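Local coordinates for uncharacterized protein (Ruminococcus gnavus, PDB 4QAN) that is of unknown function but has a cystatin-like fold, as a divergent member of the NTF2-like superfamily, and binds a magnesium ion, at residues A[72-86]-A[268-282]. Numbering follows the deposited sequence.
Sequences QLIDLPAPTSDYSYY and KTMLYGFLGTEDARL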
loop_
_atom_site.group_PDB
_atom_site.type_symbol
_atom_site.label_atom_id
_atom_site.label_comp_id
_atom_site.label_asym_id
_atom_site.label_seq_id
_atom_site.Cartn_x
_atom_site.Cartn_y
_atom_site.Cartn_z
ATOM N N GLN A 72 -7.073 -9.563 9.543
ATOM C CA GLN A 72 -7.422 -8.508 10.486
ATOM C C GLN A 72 -7.303 -7.189 9.744
ATOM O O GLN A 72 -6.591 -7.090 8.747
ATOM C CB GLN A 72 -6.623 -8.556 11.790
ATOM C CG GLN A 72 -5.130 -8.335 11.683
ATOM C CD GLN A 72 -4.456 -8.407 13.044
ATOM O OE1 GLN A 72 -5.061 -8.844 14.028
ATOM N NE2 GLN A 72 -3.198 -7.975 13.110
ATOM N N LEU A 73 -8.055 -6.205 10.217
ATOM C CA LEU A 73 -8.277 -4.951 9.502
ATOM C C LEU A 73 -6.990 -4.192 9.171
ATOM O O LEU A 73 -6.836 -3.730 8.049
ATOM C CB LEU A 73 -9.245 -4.069 10.311
ATOM C CG LEU A 73 -9.726 -2.790 9.638
ATOM C CD1 LEU A 73 -10.546 -3.128 8.405
ATOM C CD2 LEU A 73 -10.542 -1.964 10.605
ATOM N N ILE A 74 -6.052 -4.086 10.117
ATOM C CA ILE A 74 -4.779 -3.396 9.839
ATOM C C ILE A 74 -3.923 -4.073 8.779
ATOM O O ILE A 74 -2.963 -3.466 8.320
ATOM C CB ILE A 74 -3.861 -3.183 11.068
ATOM C CG1 ILE A 74 -3.718 -4.471 11.877
ATOM C CG2 ILE A 74 -4.334 -2.021 11.927
ATOM C CD1 ILE A 74 -2.395 -4.544 12.607
ATOM N N ASP A 75 -4.250 -5.310 8.389
ATOM C CA ASP A 75 -3.535 -5.986 7.299
ATOM C C ASP A 75 -4.143 -5.733 5.920
ATOM O O ASP A 75 -3.589 -6.162 4.913
ATOM C CB ASP A 75 -3.425 -7.492 7.569
ATOM C CG ASP A 75 -2.582 -7.810 8.810
ATOM O OD1 ASP A 75 -1.708 -6.998 9.181
ATOM O OD2 ASP A 75 -2.792 -8.872 9.419
ATOM N N LEU A 76 -5.273 -5.033 5.864
ATOM C CA LEU A 76 -5.862 -4.631 4.587
ATOM C C LEU A 76 -5.642 -3.130 4.324
ATOM O O LEU A 76 -5.688 -2.336 5.266
ATOM C CB LEU A 76 -7.362 -4.944 4.571
ATOM C CG LEU A 76 -7.733 -6.430 4.425
ATOM C CD1 LEU A 76 -9.235 -6.643 4.551
ATOM C CD2 LEU A 76 -7.232 -7.012 3.109
ATOM N N PRO A 77 -5.427 -2.737 3.043
ATOM C CA PRO A 77 -5.265 -1.311 2.700
ATOM C C PRO A 77 -6.455 -0.444 3.117
ATOM O O PRO A 77 -7.574 -0.941 3.242
ATOM C CB PRO A 77 -5.134 -1.310 1.160
ATOM C CG PRO A 77 -4.700 -2.688 0.797
ATOM C CD PRO A 77 -5.252 -3.612 1.863
ATOM N N ALA A 78 -6.202 0.842 3.326
ATOM C CA ALA A 78 -7.216 1.773 3.838
ATOM C C ALA A 78 -8.409 1.846 2.902
ATOM O O ALA A 78 -8.241 1.616 1.700
ATOM C CB ALA A 78 -6.606 3.161 4.023
ATOM N N PRO A 79 -9.612 2.171 3.442
ATOM C CA PRO A 79 -10.870 2.194 2.699
ATOM C C PRO A 79 -11.097 3.453 1.822
ATOM O O PRO A 79 -12.040 4.232 2.031
ATOM C CB PRO A 79 -11.918 2.081 3.812
ATOM C CG PRO A 79 -11.289 2.779 4.958
ATOM C CD PRO A 79 -9.845 2.381 4.886
ATOM N N THR A 80 -10.237 3.606 0.822
ATOM C CA THR A 80 -10.255 4.764 -0.055
ATOM C C THR A 80 -11.528 4.820 -0.894
ATOM O O THR A 80 -12.002 5.900 -1.216
ATOM C CB THR A 80 -9.011 4.784 -0.965
ATOM O OG1 THR A 80 -7.882 5.190 -0.190
ATOM C CG2 THR A 80 -9.170 5.736 -2.136
ATOM N N SER A 81 -12.072 3.664 -1.248
ATOM C CA SER A 81 -13.329 3.607 -2.007
ATOM C C SER A 81 -14.517 4.171 -1.217
ATOM O O SER A 81 -15.494 4.594 -1.814
ATOM C CB SER A 81 -13.646 2.162 -2.404
ATOM O OG SER A 81 -13.898 1.354 -1.261
ATOM N N ASP A 82 -14.443 4.160 0.116
ATOM C CA ASP A 82 -15.456 4.832 0.926
ATOM C C ASP A 82 -15.050 6.256 1.291
ATOM O O ASP A 82 -15.895 7.125 1.382
ATOM C CB ASP A 82 -15.746 4.038 2.195
ATOM C CG ASP A 82 -16.475 2.736 1.906
ATOM O OD1 ASP A 82 -17.585 2.784 1.342
ATOM O OD2 ASP A 82 -15.930 1.670 2.229
ATOM N N TYR A 83 -13.766 6.480 1.529
ATOM C CA TYR A 83 -13.285 7.783 1.958
ATOM C C TYR A 83 -12.030 8.147 1.188
ATOM O O TYR A 83 -10.953 7.637 1.479
ATOM C CB TYR A 83 -13.002 7.761 3.457
ATOM C CG TYR A 83 -14.121 7.185 4.270
ATOM C CD1 TYR A 83 -15.293 7.909 4.476
ATOM C CD2 TYR A 83 -14.022 5.917 4.844
ATOM C CE1 TYR A 83 -16.339 7.394 5.235
ATOM C CE2 TYR A 83 -15.067 5.386 5.603
ATOM C CZ TYR A 83 -16.220 6.128 5.795
ATOM O OH TYR A 83 -17.263 5.628 6.542
ATOM N N SER A 84 -12.160 9.034 0.204
ATOM C CA SER A 84 -11.021 9.345 -0.669
ATOM C C SER A 84 -9.801 9.934 0.083
ATOM O O SER A 84 -8.674 9.788 -0.377
ATOM C CB SER A 84 -11.452 10.207 -1.858
ATOM O OG SER A 84 -12.057 11.402 -1.432
ATOM N N TYR A 85 -10.032 10.552 1.247
ATOM C CA TYR A 85 -8.967 10.934 2.198
ATOM C C TYR A 85 -7.810 9.916 2.285
ATOM O O TYR A 85 -6.651 10.297 2.339
ATOM C CB TYR A 85 -9.587 11.108 3.591
ATOM C CG TYR A 85 -8.610 11.417 4.711
ATOM C CD1 TYR A 85 -7.926 10.401 5.379
ATOM C CD2 TYR A 85 -8.409 12.719 5.133
ATOM C CE1 TYR A 85 -7.052 10.690 6.422
ATOM C CE2 TYR A 85 -7.539 13.017 6.161
ATOM C CZ TYR A 85 -6.858 12.013 6.805
ATOM O OH TYR A 85 -5.989 12.331 7.825
ATOM N N TYR A 86 -8.132 8.627 2.301
ATOM C CA TYR A 86 -7.124 7.586 2.474
ATOM C C TYR A 86 -6.245 7.262 1.263
ATOM O O TYR A 86 -5.313 6.450 1.392
ATOM C CB TYR A 86 -7.803 6.297 2.934
ATOM C CG TYR A 86 -8.340 6.350 4.346
ATOM C CD1 TYR A 86 -7.493 6.556 5.418
ATOM C CD2 TYR A 86 -9.694 6.141 4.614
ATOM C CE1 TYR A 86 -7.970 6.578 6.714
ATOM C CE2 TYR A 86 -10.168 6.146 5.911
ATOM C CZ TYR A 86 -9.298 6.370 6.954
ATOM O OH TYR A 86 -9.757 6.384 8.256
ATOM N N LYS A 268 -1.534 4.488 8.694
ATOM C CA LYS A 268 -2.874 3.892 8.777
ATOM C C LYS A 268 -3.168 3.314 10.150
ATOM O O LYS A 268 -4.243 3.513 10.728
ATOM C CB LYS A 268 -3.019 2.773 7.751
ATOM C CG LYS A 268 -4.402 2.128 7.746
ATOM C CD LYS A 268 -4.475 0.883 6.889
ATOM C CE LYS A 268 -3.651 -0.246 7.467
ATOM N NZ LYS A 268 -3.520 -1.348 6.476
ATOM N N THR A 269 -2.185 2.607 10.676
ATOM C CA THR A 269 -2.338 1.937 11.923
ATOM C C THR A 269 -2.542 2.959 13.044
ATOM O O THR A 269 -3.371 2.760 13.934
ATOM C CB THR A 269 -1.138 1.005 12.151
ATOM O OG1 THR A 269 -1.151 -0.004 11.131
ATOM C CG2 THR A 269 -1.200 0.354 13.522
HETATM N N MSE A 270 -1.807 4.061 12.964
HETATM C CA MSE A 270 -1.915 5.148 13.927
HETATM C C MSE A 270 -3.296 5.766 13.841
HETATM O O MSE A 270 -3.958 5.940 14.854
HETATM C CB MSE A 270 -0.801 6.173 13.691
HETATM C CG MSE A 270 -0.962 7.309 14.699
HETATM SE SE MSE A 270 0.384 8.721 14.541
HETATM C CE MSE A 270 -0.451 9.726 13.065
ATOM N N LEU A 271 -3.753 6.091 12.639
ATOM C CA LEU A 271 -5.088 6.654 12.475
ATOM C C LEU A 271 -6.165 5.699 13.011
ATOM O O LEU A 271 -7.130 6.147 13.651
ATOM C CB LEU A 271 -5.371 6.989 11.007
ATOM C CG LEU A 271 -4.368 7.905 10.308
ATOM C CD1 LEU A 271 -4.740 8.049 8.852
ATOM C CD2 LEU A 271 -4.270 9.268 10.979
ATOM N N TYR A 272 -6.002 4.392 12.768
ATOM C CA TYR A 272 -6.976 3.410 13.250
ATOM C C TYR A 272 -6.975 3.421 14.775
ATOM O O TYR A 272 -8.017 3.210 15.409
ATOM C CB TYR A 272 -6.665 2.008 12.711
ATOM C CG TYR A 272 -7.050 1.749 11.249
ATOM C CD1 TYR A 272 -7.441 2.784 10.385
ATOM C CD2 TYR A 272 -7.019 0.462 10.741
ATOM C CE1 TYR A 272 -7.782 2.517 9.072
ATOM C CE2 TYR A 272 -7.338 0.193 9.423
ATOM C CZ TYR A 272 -7.721 1.216 8.599
ATOM O OH TYR A 272 -8.050 0.921 7.305
ATOM N N GLY A 273 -5.819 3.698 15.369
ATOM C CA GLY A 273 -5.723 3.824 16.832
ATOM C C GLY A 273 -6.610 4.933 17.386
ATOM O O GLY A 273 -7.292 4.748 18.404
ATOM N N PHE A 274 -6.598 6.093 16.729
ATOM C CA PHE A 274 -7.441 7.228 17.150
ATOM C C PHE A 274 -8.912 6.941 16.844
ATOM O O PHE A 274 -9.796 7.353 17.582
ATOM C CB PHE A 274 -7.030 8.536 16.460
ATOM C CG PHE A 274 -5.672 9.041 16.855
ATOM C CD1 PHE A 274 -5.415 9.450 18.150
ATOM C CD2 PHE A 274 -4.655 9.153 15.911
ATOM C CE1 PHE A 274 -4.166 9.926 18.505
ATOM C CE2 PHE A 274 -3.399 9.625 16.266
ATOM C CZ PHE A 274 -3.161 10.020 17.565
ATOM N N LEU A 275 -9.164 6.236 15.752
ATOM C CA LEU A 275 -10.517 5.836 15.400
ATOM C C LEU A 275 -11.073 4.711 16.268
ATOM O O LEU A 275 -12.266 4.423 16.201
ATOM C CB LEU A 275 -10.564 5.401 13.946
ATOM C CG LEU A 275 -10.304 6.501 12.922
ATOM C CD1 LEU A 275 -9.988 5.907 11.551
ATOM C CD2 LEU A 275 -11.502 7.421 12.844
ATOM N N GLY A 276 -10.226 4.054 17.057
ATOM C CA GLY A 276 -10.658 2.901 17.858
ATOM C C GLY A 276 -10.834 1.596 17.082
ATOM O O GLY A 276 -11.590 0.739 17.485
ATOM N N THR A 277 -10.110 1.420 15.991
ATOM C CA THR A 277 -10.331 0.281 15.107
ATOM C C THR A 277 -9.083 -0.531 14.832
ATOM O O THR A 277 -9.129 -1.444 14.014
ATOM C CB THR A 277 -10.803 0.755 13.735
ATOM O OG1 THR A 277 -9.851 1.683 13.214
ATOM C CG2 THR A 277 -12.161 1.389 13.818
ATOM N N GLU A 278 -7.973 -0.217 15.493
ATOM C CA GLU A 278 -6.690 -0.881 15.182
ATOM C C GLU A 278 -6.747 -2.391 15.449
ATOM O O GLU A 278 -6.089 -3.168 14.756
ATOM C CB GLU A 278 -5.509 -0.233 15.933
ATOM C CG GLU A 278 -5.326 -0.669 17.399
ATOM C CD GLU A 278 -6.375 -0.122 18.353
ATOM O OE1 GLU A 278 -7.221 0.706 17.949
ATOM O OE2 GLU A 278 -6.349 -0.516 19.534
ATOM N N ASP A 279 -7.549 -2.789 16.438
ATOM C CA ASP A 279 -7.714 -4.205 16.806
ATOM C C ASP A 279 -8.994 -4.880 16.242
ATOM O O ASP A 279 -9.356 -5.967 16.669
ATOM C CB ASP A 279 -7.659 -4.357 18.331
ATOM C CG ASP A 279 -8.701 -3.506 19.050
ATOM O OD1 ASP A 279 -9.293 -2.597 18.417
ATOM O OD2 ASP A 279 -8.918 -3.741 20.258
ATOM N N ALA A 280 -9.653 -4.258 15.269
ATOM C CA ALA A 280 -10.877 -4.813 14.688
ATOM C C ALA A 280 -10.612 -6.111 13.916
ATOM O O ALA A 280 -9.617 -6.223 13.185
ATOM C CB ALA A 280 -11.532 -3.789 13.766
ATOM N N ARG A 281 -11.505 -7.077 14.090
ATOM C CA ARG A 281 -11.483 -8.344 13.338
ATOM C C ARG A 281 -12.626 -8.397 12.324
ATOM O O ARG A 281 -13.681 -7.810 12.549
ATOM C CB ARG A 281 -11.609 -9.525 14.293
ATOM C CG ARG A 281 -10.282 -10.106 14.734
ATOM C CD ARG A 281 -9.473 -9.134 15.564
ATOM N NE ARG A 281 -8.319 -9.802 16.146
ATOM C CZ ARG A 281 -7.390 -9.201 16.886
ATOM N NH1 ARG A 281 -7.461 -7.901 17.139
ATOM N NH2 ARG A 281 -6.377 -9.909 17.369
ATOM N N LEU A 282 -12.425 -9.112 11.221
ATOM C CA LEU A 282 -13.465 -9.246 10.194
ATOM C C LEU A 282 -14.275 -10.535 10.284
ATOM O O LEU A 282 -15.254 -10.695 9.553
ATOM C CB LEU A 282 -12.851 -9.158 8.798
ATOM C CG LEU A 282 -12.029 -7.906 8.517
ATOM C CD1 LEU A 282 -11.445 -7.989 7.123
ATOM C CD2 LEU A 282 -12.862 -6.643 8.680
HETATM O O HOH W 1 -6.863 -5.051 12.890
HETATM O O HOH W 2 -7.959 -1.558 6.469
#
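Lys-268 and Tyr-272 of helix 254-275 grip Leu-73, Ile-74 and Leu-76 in the loop leading into helix 87-108, and a Schellman motif with Gly-276 at C-prime ends their helix. This contact joins the N-terminal half, with its antiparallel sheet, and the C-terminal half, with its mixed sheet. Among the polar contacts, Lys-268 NZ donates to Ile-74 O at 2.9 Å and to Leu-76 O at 2.7 Å, standing above both carbonyl planes. The lysine side chain bends at chi3 (68°) to get there, and Glu-93 adds a salt bridge. A methionine here would probably leave both carbonyls without this donor and Glu-93 without its positive mate. Water 1 accepts from Ile-74 N and donates to Glu-278 O and Ala-280 O, tying the 3-10 turn to the type I turn at 277-280. In the apolar part, Leu-73 CG meets Tyr-272 CE2 at 3.8 Å, the two side chains crossing near a right angle, while Leu-73 CD2 reaches Ala-280 CB. Ile-74 CG2 approaches Tyr-272 CD2 obliquely. Lys-268 CG lies over one face of that ring, toward its rim, and Pro-79 CD at its edge. Tyr-272 OH sits 2.6 Å from water 2, which also lies 2.7 Å from Leu-76 O.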